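Local structure of TRAP dicarboxylate transporter-DctP subunit (Desulfovibrio desulfuricans subsp. desulfuricans, 4NHB) at residues M103-T108 against Q321-S326. The protein binds sn-glycerol-3-phosphate as a periplasmic solute-binding protein and probably delivers it to a TRAP transporter in the membrane. Numbering follows the deposited sequence.
With G3P (sn-glycerol-3-phosphate), chain P.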
ATOM      1  N   MET A 103      -5.943  -4.582  -9.929  1.00 14.35           N
ATOM      2  CA  MET A 103      -5.187  -4.403  -8.665  1.00 12.07           C
ATOM      3  C   MET A 103      -5.156  -2.949  -8.243  1.00 11.46           C
ATOM      4  O   MET A 103      -5.106  -2.643  -7.039  1.00 13.21           O
ATOM      5  CB  MET A 103      -3.776  -4.949  -8.790  1.00 13.05           C
ATOM      6  CG  MET A 103      -3.691  -6.413  -9.118  1.00  9.74           C
ATOM      7  SD  MET A 103      -4.536  -7.442  -7.924  1.00 13.64           S
ATOM      8  CE  MET A 103      -3.213  -8.133  -6.950  1.00 25.21           C
ATOM      9  N   ALA A 104      -5.172  -2.041  -9.222  1.00 12.40           N
ATOM     10  CA  ALA A 104      -5.222  -0.606  -8.915  1.00 15.86           C
ATOM     11  C   ALA A 104      -6.403  -0.281  -8.026  1.00 13.41           C
ATOM     12  O   ALA A 104      -6.324   0.602  -7.192  1.00 10.07           O
ATOM     13  CB  ALA A 104      -5.301   0.225 -10.186  1.00 14.11           C
ATOM     14  N   MET A 105      -7.504  -0.994  -8.213  1.00 11.12           N
ATOM     15  CA  MET A 105      -8.723  -0.700  -7.467  1.00  9.59           C
ATOM     16  C   MET A 105      -8.666  -1.023  -5.962  1.00 14.00           C
ATOM     17  O   MET A 105      -9.559  -0.603  -5.236  1.00 10.30           O
ATOM     18  CB  MET A 105      -9.917  -1.375  -8.133  1.00  9.71           C
ATOM     19  CG  MET A 105     -10.142  -0.863  -9.560  1.00 20.25           C
ATOM     20  SD  MET A 105     -11.739  -1.326 -10.288  1.00 16.05           S
ATOM     21  CE  MET A 105     -12.772  -0.089  -9.587  1.00 11.84           C
ATOM     22  N   LEU A 106      -7.617  -1.720  -5.521  1.00 12.70           N
ATOM     23  CA  LEU A 106      -7.332  -1.885  -4.091  1.00 14.21           C
ATOM     24  C   LEU A 106      -7.222  -0.511  -3.422  1.00 16.99           C
ATOM     25  O   LEU A 106      -7.533  -0.367  -2.243  1.00 17.31           O
ATOM     26  CB  LEU A 106      -6.052  -2.703  -3.864  1.00  8.10           C
ATOM     27  CG  LEU A 106      -6.135  -4.217  -4.216  1.00  7.94           C
ATOM     28  CD1 LEU A 106      -4.764  -4.936  -4.308  1.00 19.29           C
ATOM     29  CD2 LEU A 106      -6.986  -4.950  -3.234  1.00 12.95           C
ATOM     30  N   GLU A 107      -6.777   0.491  -4.189  1.00 10.60           N
ATOM     31  CA  GLU A 107      -6.612   1.860  -3.691  1.00  8.92           C
ATOM     32  C   GLU A 107      -7.509   2.904  -4.409  1.00  8.55           C
ATOM     33  O   GLU A 107      -7.124   4.039  -4.585  1.00  9.15           O
ATOM     34  CB  GLU A 107      -5.114   2.245  -3.752  1.00  9.09           C
ATOM     35  CG  GLU A 107      -4.258   1.383  -2.860  1.00 10.86           C
ATOM     36  CD  GLU A 107      -2.773   1.725  -2.842  1.00 10.68           C
ATOM     37  OE1 GLU A 107      -2.280   2.395  -3.781  1.00 10.80           O
ATOM     38  OE2 GLU A 107      -2.091   1.288  -1.867  1.00 11.64           O
ATOM     39  N   THR A 108      -8.725   2.490  -4.781  1.00  9.58           N
ATOM     40  CA  THR A 108      -9.735   3.367  -5.412  1.00 11.63           C
ATOM     41  C   THR A 108      -9.925   4.604  -4.579  1.00 11.72           C
ATOM     42  O   THR A 108     -10.260   4.520  -3.380  1.00 13.15           O
ATOM     43  CB  THR A 108     -11.101   2.630  -5.526  1.00 10.43           C
ATOM     44  OG1 THR A 108     -10.954   1.470  -6.334  1.00 11.72           O
ATOM     45  CG2 THR A 108     -12.204   3.521  -6.108  1.00 11.83           C
ATOM     46  N   GLN A 321     -17.346  -1.825 -12.517  1.00 18.68           N
ATOM     47  CA  GLN A 321     -18.616  -1.558 -11.835  1.00 17.81           C
ATOM     48  C   GLN A 321     -18.935  -2.576 -10.758  1.00 16.23           C
ATOM     49  O   GLN A 321     -19.503  -2.226  -9.712  1.00 25.03           O
ATOM     50  CB  GLN A 321     -19.785  -1.489 -12.816  1.00 22.60           C
ATOM     51  CG  GLN A 321     -21.045  -0.902 -12.176  1.00 22.44           C
ATOM     52  CD  GLN A 321     -20.797   0.470 -11.568  1.00 21.77           C
ATOM     53  OE1 GLN A 321     -20.407   1.406 -12.262  1.00 19.96           O
ATOM     54  NE2 GLN A 321     -21.002   0.589 -10.266  1.00 27.89           N
ATOM     55  N   ALA A 322     -18.589  -3.835 -10.991  1.00 11.92           N
ATOM     56  CA  ALA A 322     -18.934  -4.881 -10.044  1.00 17.21           C
ATOM     57  C   ALA A 322     -18.064  -4.720  -8.808  1.00 18.43           C
ATOM     58  O   ALA A 322     -18.510  -4.888  -7.671  1.00 14.57           O
ATOM     59  CB  ALA A 322     -18.716  -6.258 -10.661  1.00 15.24           C
ATOM     60  N   ILE A 323     -16.802  -4.389  -9.055  1.00 20.31           N
ATOM     61  CA  ILE A 323     -15.869  -4.199  -7.979  1.00 19.34           C
ATOM     62  C   ILE A 323     -16.353  -3.062  -7.098  1.00 17.32           C
ATOM     63  O   ILE A 323     -16.426  -3.209  -5.881  1.00 16.88           O
ATOM     64  CB  ILE A 323     -14.425  -3.974  -8.532  1.00 15.22           C
ATOM     65  CG1 ILE A 323     -13.925  -5.276  -9.165  1.00 17.82           C
ATOM     66  CG2 ILE A 323     -13.443  -3.541  -7.401  1.00 16.56           C
ATOM     67  CD1 ILE A 323     -12.680  -5.133  -9.966  1.00 17.50           C
ATOM     68  N   LEU A 324     -16.682  -1.924  -7.710  1.00 16.02           N
ATOM     69  CA  LEU A 324     -17.164  -0.765  -6.979  1.00 11.85           C
ATOM     70  C   LEU A 324     -18.430  -1.121  -6.192  1.00 18.33           C
ATOM     71  O   LEU A 324     -18.579  -0.783  -5.008  1.00 16.63           O
ATOM     72  CB  LEU A 324     -17.477   0.370  -7.967  1.00 18.52           C
ATOM     73  CG  LEU A 324     -16.299   0.964  -8.746  1.00 18.44           C
ATOM     74  CD1 LEU A 324     -16.793   1.938  -9.777  1.00 16.50           C
ATOM     75  CD2 LEU A 324     -15.369   1.643  -7.808  1.00 18.05           C
ATOM     76  N   ASP A 325     -19.347  -1.798  -6.867  1.00 17.44           N
ATOM     77  CA  ASP A 325     -20.592  -2.239  -6.246  1.00 14.23           C
ATOM     78  C   ASP A 325     -20.340  -3.097  -5.002  1.00 19.19           C
ATOM     79  O   ASP A 325     -21.062  -2.965  -4.000  1.00 20.47           O
ATOM     80  CB  ASP A 325     -21.442  -3.049  -7.235  1.00 20.78           C
ATOM     81  CG  ASP A 325     -22.162  -2.187  -8.259  1.00 24.44           C
ATOM     82  OD1 ASP A 325     -22.241  -0.952  -8.109  1.00 23.67           O
ATOM     83  OD2 ASP A 325     -22.661  -2.769  -9.235  1.00 23.36           O
ATOM     84  N   SER A 326     -19.360  -4.005  -5.068  1.00 19.57           N
ATOM     85  CA  SER A 326     -19.080  -4.879  -3.925  1.00 19.60           C
ATOM     86  C   SER A 326     -18.569  -4.065  -2.750  1.00 16.46           C
ATOM     87  O   SER A 326     -18.929  -4.335  -1.599  1.00 16.18           O
ATOM     88  CB  SER A 326     -18.093  -6.007  -4.258  1.00 17.10           C
ATOM     89  OG  SER A 326     -16.815  -5.521  -4.660  1.00 25.20           O
TER
HETATM   90  O1  G3P P 414       0.361   0.739  -2.962  1.00  8.17           O
HETATM   91  C1  G3P P 414       1.035   1.730  -3.681  1.00  5.69           C
HETATM   92  C2  G3P P 414       1.844   2.615  -2.723  1.00  9.61           C
HETATM   93  O2  G3P P 414       2.756   1.815  -2.020  1.00  7.84           O
HETATM   94  C3  G3P P 414       2.597   3.684  -3.530  1.00  5.07           C
HETATM   95  O1P G3P P 414       2.823   4.790  -2.717  1.00  6.91           O
HETATM   96  O4P G3P P 414       4.340   3.773  -1.107  1.00  8.98           O
HETATM   97  O2P G3P P 414       5.307   4.874  -3.188  1.00  4.76           O
HETATM   98  O3P G3P P 414       4.375   6.286  -1.356  1.00  7.17           O
HETATM   99  P   G3P P 414       4.306   4.934  -2.060  1.00  5.82           P
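Met105 reaches from the 3-10 turn to the helix and sets its last two atoms against Ile323 and Leu324. Met105 SD lies 3.9 Å from Ile323 CD1 and nearly as close to CG2, so both branches of Ile323 border the sulfur, which meets Ile323 alone. The methyl rests mainly on the leucine: Met105 CE lies 3.6 Å from Leu324 CD2, the two side chains crossing at about a right angle, though CE also comes within 4.1 Å of Ile323 CG2. The bend at the thioether (chi3 82°) turns CE toward Leu324. Thr108 adds a lighter touch, its CG2 4.1 Å from Leu324 CD2, a methyl that thus meets both Met105 and Thr108. The threonine's polar branch is engaged locally, since Thr108 OG1 donates to Met105 O at 2.7 Å, tilted 18° from the carbonyl plane. All four residues are buried, and their contact is apolar packing of C-terminal helix 320-329 on a ligand-binding loop of this TRAP solute-binding protein, a member of the periplasmic binding protein clan. Glu107 OE2 accepts a 2.7 Å hydrogen bond from O1 of sn-glycerol-3-phosphate, while its OE1 is hydrogen-bonded to Thr94 OG1 and Tyr178 OH. Loop 103-108 thus lies between helix 320-329, met by Met105 and Thr108, and the pocket, met by Glu107; Phe313 of helix 311-316 packs on Met105 and Thr108, Ile130 of helix 125-131 touches Ile323, and Val236 of strand 235-243 lies against Glu107.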